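Local coordinates for protein beta-N-acetylhexosaminidase (Streptomyces plicatus, PDB 1JAK) that hydrolyses terminal beta-linked N-acetylhexosamine residues as a family 20 glycoside hydrolase, probably by substrate-assisted catalysis, and is held here with an isofagomine-type inhibitor, at residues A[167-172]-A[218-223]; A[410-415]-A[449-454]; A[202-207]-A[225-230]; A[195-200]-A[250-255]. All blocks are in the same frame, centred on the assembly; numbering follows the deposited sequence.

Contact 1 (A[167-172]-A[218-223]). With IFG ((2R,3R,4S,5R)-2-acetamido-3,4-dihydroxy-5-hydroxymethyl-piperidine), chain F.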
loop_
_atom_site.group_PDB
_atom_site.type_symbol
_atom_site.label_atom_id
_atom_site.label_comp_id
_atom_site.label_asym_id
_atom_site.label_seq_id
_atom_site.Cartn_x
_atom_site.Cartn_y
_atom_site.Cartn_z
ATOM N N SER A 167 -5.267 -13.504 3.400
ATOM C CA SER A 167 -6.297 -14.539 3.467
ATOM C C SER A 167 -5.930 -15.796 2.675
ATOM O O SER A 167 -6.081 -16.914 3.177
ATOM C CB SER A 167 -7.634 -13.991 2.953
ATOM O OG SER A 167 -8.130 -12.954 3.789
ATOM N N ARG A 168 -5.463 -15.622 1.441
ATOM C CA ARG A 168 -5.090 -16.771 0.610
ATOM C C ARG A 168 -3.914 -17.505 1.248
ATOM O O ARG A 168 -3.914 -18.732 1.342
ATOM C CB ARG A 168 -4.797 -16.307 -0.817
ATOM C CG ARG A 168 -6.071 -16.187 -1.669
ATOM C CD ARG A 168 -7.241 -15.535 -0.909
ATOM N NE ARG A 168 -8.448 -15.482 -1.739
ATOM C CZ ARG A 168 -8.713 -14.525 -2.624
ATOM N NH1 ARG A 168 -7.867 -13.514 -2.793
ATOM N NH2 ARG A 168 -9.804 -14.605 -3.382
ATOM N N HIS A 169 -2.901 -16.754 1.668
ATOM C CA HIS A 169 -1.792 -17.324 2.423
ATOM C C HIS A 169 -1.610 -16.332 3.561
ATOM O O HIS A 169 -1.577 -15.122 3.342
ATOM C CB HIS A 169 -0.498 -17.446 1.614
ATOM C CG HIS A 169 -0.457 -18.648 0.720
ATOM N ND1 HIS A 169 -0.784 -18.588 -0.616
ATOM C CD2 HIS A 169 -0.140 -19.940 0.972
ATOM C CE1 HIS A 169 -0.669 -19.791 -1.151
ATOM N NE2 HIS A 169 -0.279 -20.630 -0.209
ATOM N N PHE A 170 -1.527 -16.840 4.782
ATOM C CA PHE A 170 -1.371 -15.973 5.936
ATOM C C PHE A 170 0.068 -15.513 6.114
ATOM O O PHE A 170 1.011 -16.266 5.874
ATOM C CB PHE A 170 -1.824 -16.705 7.205
ATOM C CG PHE A 170 -1.717 -15.879 8.456
ATOM C CD1 PHE A 170 -2.531 -14.763 8.642
ATOM C CD2 PHE A 170 -0.797 -16.211 9.448
ATOM C CE1 PHE A 170 -2.432 -13.988 9.797
ATOM C CE2 PHE A 170 -0.687 -15.444 10.610
ATOM C CZ PHE A 170 -1.505 -14.331 10.786
ATOM N N PHE A 171 0.223 -14.258 6.516
ATOM C CA PHE A 171 1.531 -13.686 6.791
ATOM C C PHE A 171 1.418 -13.075 8.178
ATOM O O PHE A 171 0.505 -12.296 8.446
ATOM C CB PHE A 171 1.898 -12.631 5.742
ATOM C CG PHE A 171 2.172 -13.215 4.387
ATOM C CD1 PHE A 171 1.136 -13.432 3.482
ATOM C CD2 PHE A 171 3.460 -13.619 4.042
ATOM C CE1 PHE A 171 1.381 -14.050 2.253
ATOM C CE2 PHE A 171 3.713 -14.239 2.816
ATOM C CZ PHE A 171 2.671 -14.455 1.920
ATOM N N GLY A 172 2.336 -13.459 9.061
ATOM C CA GLY A 172 2.314 -12.967 10.427
ATOM C C GLY A 172 2.678 -11.507 10.584
ATOM O O GLY A 172 3.076 -10.843 9.627
ATOM N N THR A 218 -6.645 -22.788 8.218
ATOM C CA THR A 218 -5.885 -23.241 7.061
ATOM C C THR A 218 -5.736 -22.114 6.043
ATOM O O THR A 218 -6.004 -20.953 6.353
ATOM C CB THR A 218 -6.530 -24.506 6.412
ATOM O OG1 THR A 218 -5.601 -25.095 5.489
ATOM C CG2 THR A 218 -7.821 -24.158 5.691
ATOM N N GLU A 219 -5.282 -22.452 4.843
ATOM C CA GLU A 219 -5.078 -21.465 3.787
ATOM C C GLU A 219 -4.988 -22.202 2.461
ATOM O O GLU A 219 -5.182 -23.418 2.401
ATOM C CB GLU A 219 -3.768 -20.697 4.023
ATOM C CG GLU A 219 -2.528 -21.606 4.088
ATOM C CD GLU A 219 -1.244 -20.861 4.415
ATOM O OE1 GLU A 219 -1.320 -19.767 5.015
ATOM O OE2 GLU A 219 -0.151 -21.383 4.087
ATOM N N VAL A 220 -4.693 -21.464 1.397
ATOM C CA VAL A 220 -4.542 -22.083 0.088
ATOM C C VAL A 220 -3.488 -23.182 0.203
ATOM O O VAL A 220 -2.414 -22.974 0.780
ATOM C CB VAL A 220 -4.078 -21.056 -0.969
ATOM C CG1 VAL A 220 -3.619 -21.773 -2.246
ATOM C CG2 VAL A 220 -5.218 -20.107 -1.293
ATOM N N GLY A 221 -3.799 -24.354 -0.339
ATOM C CA GLY A 221 -2.855 -25.456 -0.295
ATOM C C GLY A 221 -2.953 -26.319 0.946
ATOM O O GLY A 221 -2.278 -27.342 1.042
ATOM N N GLY A 222 -3.783 -25.910 1.900
ATOM C CA GLY A 222 -3.940 -26.683 3.118
ATOM C C GLY A 222 -2.849 -26.435 4.141
ATOM O O GLY A 222 -1.979 -25.584 3.951
ATOM N N GLY A 223 -2.890 -27.189 5.234
ATOM C CA GLY A 223 -1.897 -27.010 6.272
ATOM C C GLY A 223 -2.288 -25.864 7.185
ATOM O O GLY A 223 -3.403 -25.348 7.087
HETATM N N1 IFG F . -10.018 -11.110 -8.159
HETATM C C2 IFG F . -10.379 -11.218 -6.722
HETATM C C3 IFG F . -9.165 -11.416 -5.726
HETATM C C4 IFG F . -8.057 -12.341 -6.271
HETATM C C5 IFG F . -7.648 -11.842 -7.659
HETATM C C6 IFG F . -6.519 -12.617 -8.329
HETATM C C7 IFG F . -10.665 -8.777 -6.587
HETATM C C8 IFG F . -11.353 -7.497 -6.187
HETATM C C9 IFG F . -8.821 -11.812 -8.648
HETATM N N2 IFG F . -11.155 -10.024 -6.316
HETATM O O7 IFG F . -9.615 -8.660 -7.202
HETATM O O3 IFG F . -9.649 -11.932 -4.493
HETATM O O4 IFG F . -8.580 -13.663 -6.386
HETATM O O6 IFG F . -5.869 -11.832 -9.323
#
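Two nearly straight hydrogen bonds join R168–F170 to the turn at E219 and V220. The backbone N of V220 donates to the carbonyl O of R168 at 2.8 Å, and two residues further along, the backbone N of F170 donates to E219 OE1 at 2.9 Å. That carboxylate oxygen is met on its anti side, with the donor 33° out of the carboxylate plane. E219 gets there by placing CG between its backbone N and carbonyl carbon (chi1 58°) and then running out extended.

Packing round the H169 ring combines a CH-pi contact with a polar approach at the edge. V220 CB sits over one face of the imidazole, 4.0 Å from the ring centroid, while E219 OE2 comes to the ring edge at CD2, 3.4 Å away, its carboxylate turned steeply against the ring. The ring's ND1 bonds to the carbonyl O of T449, which would limit its rotation. V220 CG2 also lies against R168 CB at 3.9 Å.

The charged end of R168 faces the inhibitor: NH1 and NH2 each donate to IFG O3 at 2.9 Å, a fork gripping one hydroxyl from the guanidinium edge. D165 and D197 pair with the same guanidinium, and Q199 takes NE. The type II beta turn E219–G222 thus backs a TIM-barrel active-site loop whose arginine binds the inhibitor's O3, consistent with a role in holding the substrate sugar.

Contact 2 (A[410-415]-A[449-454]). With IFG ((2R,3R,4S,5R)-2-acetamido-3,4-dihydroxy-5-hydroxymethyl-piperidine), chain F.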
loop_
_atom_site.group_PDB
_atom_site.type_symbol
_atom_site.label_atom_id
_atom_site.label_comp_id
_atom_site.label_asym_id
_atom_site.label_seq_id
_atom_site.Cartn_x
_atom_site.Cartn_y
_atom_site.Cartn_z
ATOM N N LEU A 410 5.480 -17.455 -10.892
ATOM C CA LEU A 410 4.474 -17.235 -9.857
ATOM C C LEU A 410 3.395 -16.332 -10.445
ATOM O O LEU A 410 3.512 -15.881 -11.581
ATOM C CB LEU A 410 5.108 -16.536 -8.650
ATOM C CG LEU A 410 6.220 -17.275 -7.903
ATOM C CD1 LEU A 410 6.939 -16.312 -6.974
ATOM C CD2 LEU A 410 5.626 -18.433 -7.117
ATOM N N GLY A 411 2.344 -16.074 -9.673
ATOM C CA GLY A 411 1.288 -15.193 -10.142
ATOM C C GLY A 411 0.209 -15.798 -11.024
ATOM O O GLY A 411 0.225 -16.995 -11.328
ATOM N N LEU A 412 -0.724 -14.947 -11.444
ATOM C CA LEU A 412 -1.845 -15.363 -12.282
ATOM C C LEU A 412 -1.815 -14.697 -13.656
ATOM O O LEU A 412 -1.041 -13.767 -13.887
ATOM C CB LEU A 412 -3.165 -15.045 -11.576
ATOM C CG LEU A 412 -3.349 -15.714 -10.211
ATOM C CD1 LEU A 412 -4.713 -15.356 -9.651
ATOM C CD2 LEU A 412 -3.218 -17.230 -10.346
ATOM N N SER A 413 -2.677 -15.160 -14.559
ATOM C CA SER A 413 -2.699 -14.626 -15.917
ATOM C C SER A 413 -4.081 -14.312 -16.486
ATOM O O SER A 413 -4.206 -14.003 -17.671
ATOM C CB SER A 413 -2.001 -15.620 -16.849
ATOM O OG SER A 413 -2.675 -16.872 -16.834
ATOM N N TRP A 414 -5.116 -14.371 -15.655
ATOM C CA TRP A 414 -6.471 -14.121 -16.136
ATOM C C TRP A 414 -6.683 -12.717 -16.705
ATOM O O TRP A 414 -7.555 -12.516 -17.552
ATOM C CB TRP A 414 -7.493 -14.389 -15.024
ATOM C CG TRP A 414 -7.397 -13.443 -13.866
ATOM C CD1 TRP A 414 -6.672 -13.615 -12.718
ATOM C CD2 TRP A 414 -8.037 -12.167 -13.751
ATOM N NE1 TRP A 414 -6.825 -12.520 -11.895
ATOM C CE2 TRP A 414 -7.657 -11.618 -12.506
ATOM C CE3 TRP A 414 -8.896 -11.432 -14.582
ATOM C CZ2 TRP A 414 -8.106 -10.366 -12.070
ATOM C CZ3 TRP A 414 -9.345 -10.189 -14.148
ATOM C CH2 TRP A 414 -8.948 -9.668 -12.901
ATOM N N ALA A 415 -5.895 -11.751 -16.244
ATOM C CA ALA A 415 -6.017 -10.377 -16.725
ATOM C C ALA A 415 -4.964 -10.096 -17.790
ATOM O O ALA A 415 -4.653 -8.934 -18.082
ATOM C CB ALA A 415 -5.858 -9.393 -15.560
ATOM N N THR A 449 -2.530 -13.188 -2.895
ATOM C CA THR A 449 -1.610 -14.275 -2.589
ATOM C C THR A 449 -1.982 -15.727 -2.874
ATOM O O THR A 449 -1.473 -16.633 -2.216
ATOM C CB THR A 449 -1.138 -14.158 -1.119
ATOM O OG1 THR A 449 -2.271 -14.138 -0.241
ATOM C CG2 THR A 449 -0.346 -12.870 -0.927
ATOM N N GLU A 450 -2.843 -15.966 -3.858
ATOM C CA GLU A 450 -3.185 -17.344 -4.194
ATOM C C GLU A 450 -1.923 -18.160 -4.475
ATOM O O GLU A 450 -1.858 -19.344 -4.146
ATOM C CB GLU A 450 -4.072 -17.411 -5.444
ATOM C CG GLU A 450 -5.551 -17.198 -5.197
ATOM C CD GLU A 450 -5.981 -15.751 -5.324
ATOM O OE1 GLU A 450 -5.117 -14.850 -5.274
ATOM O OE2 GLU A 450 -7.198 -15.520 -5.468
ATOM N N THR A 451 -0.925 -17.516 -5.082
ATOM C CA THR A 451 0.314 -18.195 -5.469
ATOM C C THR A 451 1.570 -17.853 -4.668
ATOM O O THR A 451 2.645 -18.379 -4.960
ATOM C CB THR A 451 0.653 -17.908 -6.953
ATOM O OG1 THR A 451 1.131 -16.559 -7.083
ATOM C CG2 THR A 451 -0.581 -18.080 -7.828
ATOM N N LEU A 452 1.437 -16.991 -3.666
ATOM C CA LEU A 452 2.586 -16.548 -2.880
ATOM C C LEU A 452 2.485 -16.973 -1.419
ATOM O O LEU A 452 1.530 -16.622 -0.732
ATOM C CB LEU A 452 2.690 -15.023 -2.984
ATOM C CG LEU A 452 2.527 -14.523 -4.428
ATOM C CD1 LEU A 452 2.412 -13.009 -4.450
ATOM C CD2 LEU A 452 3.703 -14.986 -5.274
ATOM N N SER A 453 3.486 -17.711 -0.948
ATOM C CA SER A 453 3.474 -18.204 0.422
ATOM C C SER A 453 4.617 -17.735 1.322
ATOM O O SER A 453 4.644 -18.071 2.507
ATOM C CB SER A 453 3.422 -19.734 0.413
ATOM O OG SER A 453 4.506 -20.275 -0.317
ATOM N N ASP A 454 5.568 -16.982 0.783
ATOM C CA ASP A 454 6.649 -16.485 1.628
ATOM C C ASP A 454 7.050 -15.066 1.244
ATOM O O ASP A 454 6.792 -14.617 0.125
ATOM C CB ASP A 454 7.859 -17.430 1.602
ATOM C CG ASP A 454 8.577 -17.435 0.279
ATOM O OD1 ASP A 454 9.041 -16.357 -0.151
ATOM O OD2 ASP A 454 8.688 -18.525 -0.325
HETATM N N1 IFG F . -10.018 -11.110 -8.159
HETATM C C2 IFG F . -10.379 -11.218 -6.722
HETATM C C3 IFG F . -9.165 -11.416 -5.726
HETATM C C4 IFG F . -8.057 -12.341 -6.271
HETATM C C5 IFG F . -7.648 -11.842 -7.659
HETATM C C6 IFG F . -6.519 -12.617 -8.329
HETATM C C7 IFG F . -10.665 -8.777 -6.587
HETATM C C8 IFG F . -11.353 -7.497 -6.187
HETATM C C9 IFG F . -8.821 -11.812 -8.648
HETATM N N2 IFG F . -11.155 -10.024 -6.316
HETATM O O7 IFG F . -9.615 -8.660 -7.202
HETATM O O3 IFG F . -9.649 -11.932 -4.493
HETATM O O4 IFG F . -8.580 -13.663 -6.386
HETATM O O6 IFG F . -5.869 -11.832 -9.323
#
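The indole of W414 meets IFG at its edge, with O6 of the ligand lying in the ring plane and accepting a nearly straight hydrogen bond from NE1 at 2.8 Å. A415 CB lies over one face of the same ring, 3.7 Å above the plane and offset toward the rim. The second flat group, the carboxylate of E450, receives the hydroxyl O4 of IFG on OE2 at a very short 2.5 Å. Its chain bends at chi2 (91°) on the way to the ligand.

Between these two polar grips L412 supplies an apolar wall: its CD1 touches IFG C6 at 3.5 Å, while the other branch, CD2, rests on T451 CG2 at 3.7 Å. T451 thus lies in the second shell, behind L412, and its OG1 also accepts a hydrogen bond from the backbone N of G411 at 2.9 Å, somewhat bent at 143°. Farther from the pocket, L410 CD1 packs against L452 CD2 at 3.9 Å.

Both segments are loops of the catalytic barrel. Residues 410-415 follow strand 389-392 and precede helix 420-424; residues 449-454 connect strand 440-447 to helix 455-462, on which L410 and L452 also rest and whose N-terminus D454 caps.

Contact 3 (A[202-207]-A[225-230])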
loop_
_atom_site.group_PDB
_atom_site.type_symbol
_atom_site.label_atom_id
_atom_site.label_comp_id
_atom_site.label_asym_id
_atom_site.label_seq_id
_atom_site.Cartn_x
_atom_site.Cartn_y
_atom_site.Cartn_z
ATOM N N ARG A 202 -8.839 -13.897 9.058
ATOM C CA ARG A 202 -7.634 -13.518 9.787
ATOM C C ARG A 202 -7.680 -12.532 10.948
ATOM O O ARG A 202 -6.633 -12.025 11.352
ATOM C CB ARG A 202 -6.592 -13.034 8.775
ATOM C CG ARG A 202 -6.412 -13.949 7.561
ATOM C CD ARG A 202 -5.988 -15.365 7.953
ATOM N NE ARG A 202 -5.711 -16.181 6.772
ATOM C CZ ARG A 202 -5.693 -17.511 6.765
ATOM N NH1 ARG A 202 -5.935 -18.187 7.882
ATOM N NH2 ARG A 202 -5.455 -18.167 5.635
ATOM N N ILE A 203 -8.859 -12.244 11.485
ATOM C CA ILE A 203 -8.936 -11.328 12.623
ATOM C C ILE A 203 -9.876 -11.903 13.674
ATOM O O ILE A 203 -11.005 -12.282 13.369
ATOM C CB ILE A 203 -9.410 -9.910 12.197
ATOM C CG1 ILE A 203 -9.491 -8.994 13.422
ATOM C CG2 ILE A 203 -10.757 -9.987 11.494
ATOM C CD1 ILE A 203 -8.153 -8.761 14.114
ATOM N N ALA A 204 -9.401 -11.986 14.913
ATOM C CA ALA A 204 -10.213 -12.535 15.993
ATOM C C ALA A 204 -11.414 -11.652 16.316
ATOM O O ALA A 204 -11.277 -10.453 16.552
ATOM C CB ALA A 204 -9.356 -12.735 17.246
ATOM N N ILE A 205 -12.597 -12.264 16.311
ATOM C CA ILE A 205 -13.850 -11.572 16.618
ATOM C C ILE A 205 -14.404 -12.256 17.872
ATOM O O ILE A 205 -14.755 -13.434 17.831
ATOM C CB ILE A 205 -14.867 -11.728 15.457
ATOM C CG1 ILE A 205 -14.281 -11.151 14.162
ATOM C CG2 ILE A 205 -16.177 -11.038 15.808
ATOM C CD1 ILE A 205 -13.948 -9.669 14.234
ATOM N N ASP A 206 -14.479 -11.525 18.983
ATOM C CA ASP A 206 -14.958 -12.098 20.241
ATOM C C ASP A 206 -16.370 -12.673 20.192
ATOM O O ASP A 206 -16.640 -13.723 20.782
ATOM C CB ASP A 206 -14.896 -11.064 21.371
ATOM C CG ASP A 206 -13.480 -10.610 21.684
ATOM O OD1 ASP A 206 -12.543 -11.424 21.556
ATOM O OD2 ASP A 206 -13.311 -9.436 22.078
ATOM N N SER A 207 -17.270 -11.981 19.506
ATOM C CA SER A 207 -18.657 -12.426 19.416
ATOM C C SER A 207 -18.855 -13.699 18.594
ATOM O O SER A 207 -19.861 -14.395 18.754
ATOM C CB SER A 207 -19.534 -11.293 18.873
ATOM O OG SER A 207 -18.966 -10.698 17.720
ATOM N N GLY A 225 -2.885 -22.256 8.989
ATOM C CA GLY A 225 -3.271 -20.963 8.459
ATOM C C GLY A 225 -2.740 -19.889 9.388
ATOM O O GLY A 225 -1.542 -19.586 9.388
ATOM N N GLY A 226 -3.633 -19.325 10.194
ATOM C CA GLY A 226 -3.245 -18.296 11.137
ATOM C C GLY A 226 -4.227 -17.143 11.164
ATOM O O GLY A 226 -5.126 -17.060 10.331
ATOM N N TYR A 227 -4.069 -16.258 12.139
ATOM C CA TYR A 227 -4.931 -15.086 12.247
ATOM C C TYR A 227 -4.309 -14.147 13.259
ATOM O O TYR A 227 -3.411 -14.542 14.007
ATOM C CB TYR A 227 -6.349 -15.474 12.690
ATOM C CG TYR A 227 -6.436 -16.073 14.077
ATOM C CD1 TYR A 227 -6.530 -15.261 15.210
ATOM C CD2 TYR A 227 -6.399 -17.456 14.256
ATOM C CE1 TYR A 227 -6.579 -15.816 16.491
ATOM C CE2 TYR A 227 -6.448 -18.019 15.527
ATOM C CZ TYR A 227 -6.537 -17.196 16.637
ATOM O OH TYR A 227 -6.575 -17.765 17.891
ATOM N N TYR A 228 -4.775 -12.906 13.272
ATOM C CA TYR A 228 -4.262 -11.929 14.215
ATOM C C TYR A 228 -5.191 -11.795 15.398
ATOM O O TYR A 228 -6.405 -11.718 15.234
ATOM C CB TYR A 228 -4.155 -10.539 13.589
ATOM C CG TYR A 228 -3.430 -10.495 12.278
ATOM C CD1 TYR A 228 -2.117 -10.942 12.172
ATOM C CD2 TYR A 228 -4.063 -10.010 11.135
ATOM C CE1 TYR A 228 -1.451 -10.909 10.956
ATOM C CE2 TYR A 228 -3.406 -9.976 9.916
ATOM C CZ TYR A 228 -2.104 -10.428 9.833
ATOM O OH TYR A 228 -1.468 -10.427 8.618
ATOM N N THR A 229 -4.612 -11.767 16.590
ATOM C CA THR A 229 -5.396 -11.535 17.789
ATOM C C THR A 229 -5.638 -10.030 17.707
ATOM O O THR A 229 -5.017 -9.347 16.889
ATOM C CB THR A 229 -4.582 -11.808 19.063
ATOM O OG1 THR A 229 -3.361 -11.058 19.015
ATOM C CG2 THR A 229 -4.265 -13.284 19.196
ATOM N N LYS A 230 -6.531 -9.509 18.539
ATOM C CA LYS A 230 -6.798 -8.074 18.548
ATOM C C LYS A 230 -5.483 -7.338 18.820
ATOM O O LYS A 230 -5.193 -6.315 18.200
ATOM C CB LYS A 230 -7.795 -7.726 19.651
ATOM C CG LYS A 230 -9.094 -8.505 19.621
ATOM C CD LYS A 230 -10.072 -7.930 18.631
ATOM C CE LYS A 230 -11.474 -8.470 18.879
ATOM N NZ LYS A 230 -12.434 -7.928 17.885
#
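R202 reaches along the neighbouring segment to G226, whose carbonyl O accepts a hydrogen bond from NH1 at 2.8 Å. The donor lies in the carbonyl plane, on a lone pair, although the oxygen is tilted 28° from the guanidinium plane. A bend at chi2 (-59°) turns the arginine chain toward this oxygen. Its other nitrogens face elsewhere: NE bonds to V166 O, and NH2 to the carbonyls of S167 and T218.

K230, at the opposite end, folds back over A204. Its CE lies 3.1 Å from the carbonyl O of A204, and NZ makes a weak hydrogen bond to the same oxygen; the stronger partner of the ammonium is E304, in a salt bridge. D206 OD2 stands 4.5 Å from NZ, too far for a salt bridge.

A204 fills the middle. Its backbone N donates to Y228 O at 3.0 Å, and Y228 N in turn donates to R202 O at 2.8 Å, a single beta bridge pairing I203 with Y228. A204 CB packs on Y227 CE1 at 4.2 Å.

Two long cationic side chains thus spend part of their hydrogen-bonding capacity on backbone carbonyls either side of the bridge, so the two loops are joined mainly through main-chain oxygens, and the carboxylate of E304 would balance the charge of K230.

Contact 4 (A[195-200]-A[250-255])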
loop_
_atom_site.group_PDB
_atom_site.type_symbol
_atom_site.label_atom_id
_atom_site.label_comp_id
_atom_site.label_asym_id
_atom_site.label_seq_id
_atom_site.Cartn_x
_atom_site.Cartn_y
_atom_site.Cartn_z
ATOM N N LEU A 195 -8.332 -8.964 5.069
ATOM C CA LEU A 195 -8.398 -9.832 6.244
ATOM C C LEU A 195 -9.275 -11.075 6.207
ATOM O O LEU A 195 -9.205 -11.906 7.115
ATOM C CB LEU A 195 -8.802 -8.990 7.458
ATOM C CG LEU A 195 -7.855 -7.855 7.851
ATOM C CD1 LEU A 195 -8.514 -7.007 8.929
ATOM C CD2 LEU A 195 -6.535 -8.428 8.360
ATOM N N SER A 196 -10.106 -11.211 5.182
ATOM C CA SER A 196 -10.963 -12.384 5.104
ATOM C C SER A 196 -11.299 -12.743 3.671
ATOM O O SER A 196 -11.390 -11.879 2.803
ATOM C CB SER A 196 -12.266 -12.154 5.886
ATOM O OG SER A 196 -13.095 -11.195 5.247
ATOM N N ASP A 197 -11.460 -14.037 3.426
ATOM C CA ASP A 197 -11.825 -14.513 2.106
ATOM C C ASP A 197 -12.271 -15.958 2.242
ATOM O O ASP A 197 -12.626 -16.399 3.339
ATOM C CB ASP A 197 -10.648 -14.379 1.131
ATOM C CG ASP A 197 -11.111 -14.173 -0.299
ATOM O OD1 ASP A 197 -11.606 -15.142 -0.911
ATOM O OD2 ASP A 197 -11.000 -13.035 -0.801
ATOM N N ASP A 198 -12.252 -16.703 1.144
ATOM C CA ASP A 198 -12.701 -18.083 1.189
ATOM C C ASP A 198 -11.756 -19.046 1.878
ATOM O O ASP A 198 -12.203 -20.010 2.505
ATOM C CB ASP A 198 -12.996 -18.569 -0.228
ATOM C CG ASP A 198 -14.099 -17.771 -0.880
ATOM O OD1 ASP A 198 -15.185 -17.663 -0.271
ATOM O OD2 ASP A 198 -13.884 -17.243 -1.990
ATOM N N GLN A 199 -10.457 -18.773 1.784
ATOM C CA GLN A 199 -9.455 -19.653 2.373
ATOM C C GLN A 199 -9.021 -19.302 3.793
ATOM O O GLN A 199 -8.187 -19.997 4.380
ATOM C CB GLN A 199 -8.231 -19.718 1.456
ATOM C CG GLN A 199 -8.566 -20.167 0.032
ATOM C CD GLN A 199 -8.883 -19.011 -0.902
ATOM O OE1 GLN A 199 -9.306 -17.938 -0.468
ATOM N NE2 GLN A 199 -8.688 -19.232 -2.197
ATOM N N GLY A 200 -9.584 -18.237 4.356
ATOM C CA GLY A 200 -9.203 -17.879 5.708
ATOM C C GLY A 200 -9.819 -16.613 6.272
ATOM O O GLY A 200 -10.121 -15.671 5.539
ATOM N N GLU A 250 -10.240 -4.775 5.420
ATOM C CA GLU A 250 -11.331 -5.245 4.576
ATOM C C GLU A 250 -11.873 -6.586 5.041
ATOM O O GLU A 250 -11.113 -7.528 5.282
ATOM C CB GLU A 250 -10.889 -5.406 3.111
ATOM C CG GLU A 250 -12.049 -5.826 2.172
ATOM C CD GLU A 250 -11.587 -6.315 0.804
ATOM O OE1 GLU A 250 -10.431 -6.045 0.425
ATOM O OE2 GLU A 250 -12.397 -6.964 0.099
ATOM N N ILE A 251 -13.193 -6.648 5.184
ATOM C CA ILE A 251 -13.900 -7.879 5.512
ATOM C C ILE A 251 -14.827 -7.968 4.303
ATOM O O ILE A 251 -15.804 -7.223 4.194
ATOM C CB ILE A 251 -14.731 -7.771 6.802
ATOM C CG1 ILE A 251 -13.799 -7.642 8.011
ATOM C CG2 ILE A 251 -15.617 -9.012 6.947
ATOM C CD1 ILE A 251 -12.870 -8.825 8.204
ATOM N N ASP A 252 -14.491 -8.860 3.377
ATOM C CA ASP A 252 -15.253 -9.009 2.140
ATOM C C ASP A 252 -16.645 -9.609 2.336
ATOM O O ASP A 252 -16.806 -10.617 3.022
ATOM C CB ASP A 252 -14.454 -9.875 1.160
ATOM C CG ASP A 252 -14.720 -9.520 -0.289
ATOM O OD1 ASP A 252 -15.807 -8.980 -0.588
ATOM O OD2 ASP A 252 -13.840 -9.797 -1.138
ATOM N N MET A 253 -17.645 -8.986 1.713
ATOM C CA MET A 253 -19.027 -9.454 1.797
ATOM C C MET A 253 -19.825 -8.913 0.610
ATOM O O MET A 253 -19.506 -7.852 0.076
ATOM C CB MET A 253 -19.660 -8.989 3.114
ATOM C CG MET A 253 -19.574 -7.491 3.346
ATOM S SD MET A 253 -20.233 -6.998 4.957
ATOM C CE MET A 253 -18.832 -7.394 6.027
ATOM N N PRO A 254 -20.872 -9.638 0.172
ATOM C CA PRO A 254 -21.372 -10.915 0.688
ATOM C C PRO A 254 -20.644 -12.110 0.081
ATOM O O PRO A 254 -20.849 -13.248 0.499
ATOM C CB PRO A 254 -22.846 -10.877 0.302
ATOM C CG PRO A 254 -22.797 -10.222 -1.038
ATOM C CD PRO A 254 -21.796 -9.089 -0.839
ATOM N N GLY A 255 -19.804 -11.845 -0.916
ATOM C CA GLY A 255 -19.046 -12.913 -1.546
ATOM C C GLY A 255 -17.709 -13.091 -0.847
ATOM O O GLY A 255 -17.389 -12.327 0.063
HETATM O O HOH W 1 -15.048 -12.476 3.900
HETATM O O HOH W 2 -11.134 -9.211 2.982
#
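S196 and D252 meet through a weak hydrogen bond, the backbone N of D252 donating to S196 OG at 3.3 Å. That hydroxyl is set between the serine's own backbone N and carbonyl carbon (chi1 69°), from where it also lies against I251, 3.7 Å from CG2. A firmer bond runs from L195 N to E250 O at 3.1 Å, approaching in the carbonyl plane, and L195 CB leans on I251 CD1 at 4.1 Å.

Two waters fill out this shell. One takes a hydrogen from S196 OG and gives one to D252 O; the other donates to both S196 O and E250 O, so the buried carbonyl of E250 is gripped by a backbone N and a water together.

The contact joins the neighbouring parallel strands 190-194 and 246-250 of the TIM barrel where their loops carry the active site. Here D197 OD2 comes within 4.3 Å of D252 OD2, and the D252 carboxylate has its strongest polar partner in G318.

The next shell holds D197: OD1 is hydrogen-bonded to H256 ND1, and OD2 to H194. Within the same loop the backbone N of D198 donates to D197 OD1 at 2.7 Å. E250 is held by H192, H194 and W350, and I251 packs on V301 and L305 of helix 292-307.

In the fold
All four contacts lie in the catalytic TIM barrel, in loops that follow its strands. Along the chain contacts 1, 3 and 4 interlock: contact 3 is nested within the loop closed by contact 4, and both alternate with contact 1, whereas contact 2 opens only after these have closed. The centres of contacts 1, 3 and 4 stand about 13 to 14 Å from one another, and all three pairs touch. Contact 2 lies about 13 Å from contact 1, centre to centre, which it touches, but about 24 Å from contact 3. Contacts 1 and 2 both hold the inhibitor; contacts 1 and 4 touch next to the pocket, and contact 3 lies farther out, the R202 side chain about 13 Å from the inhibitor.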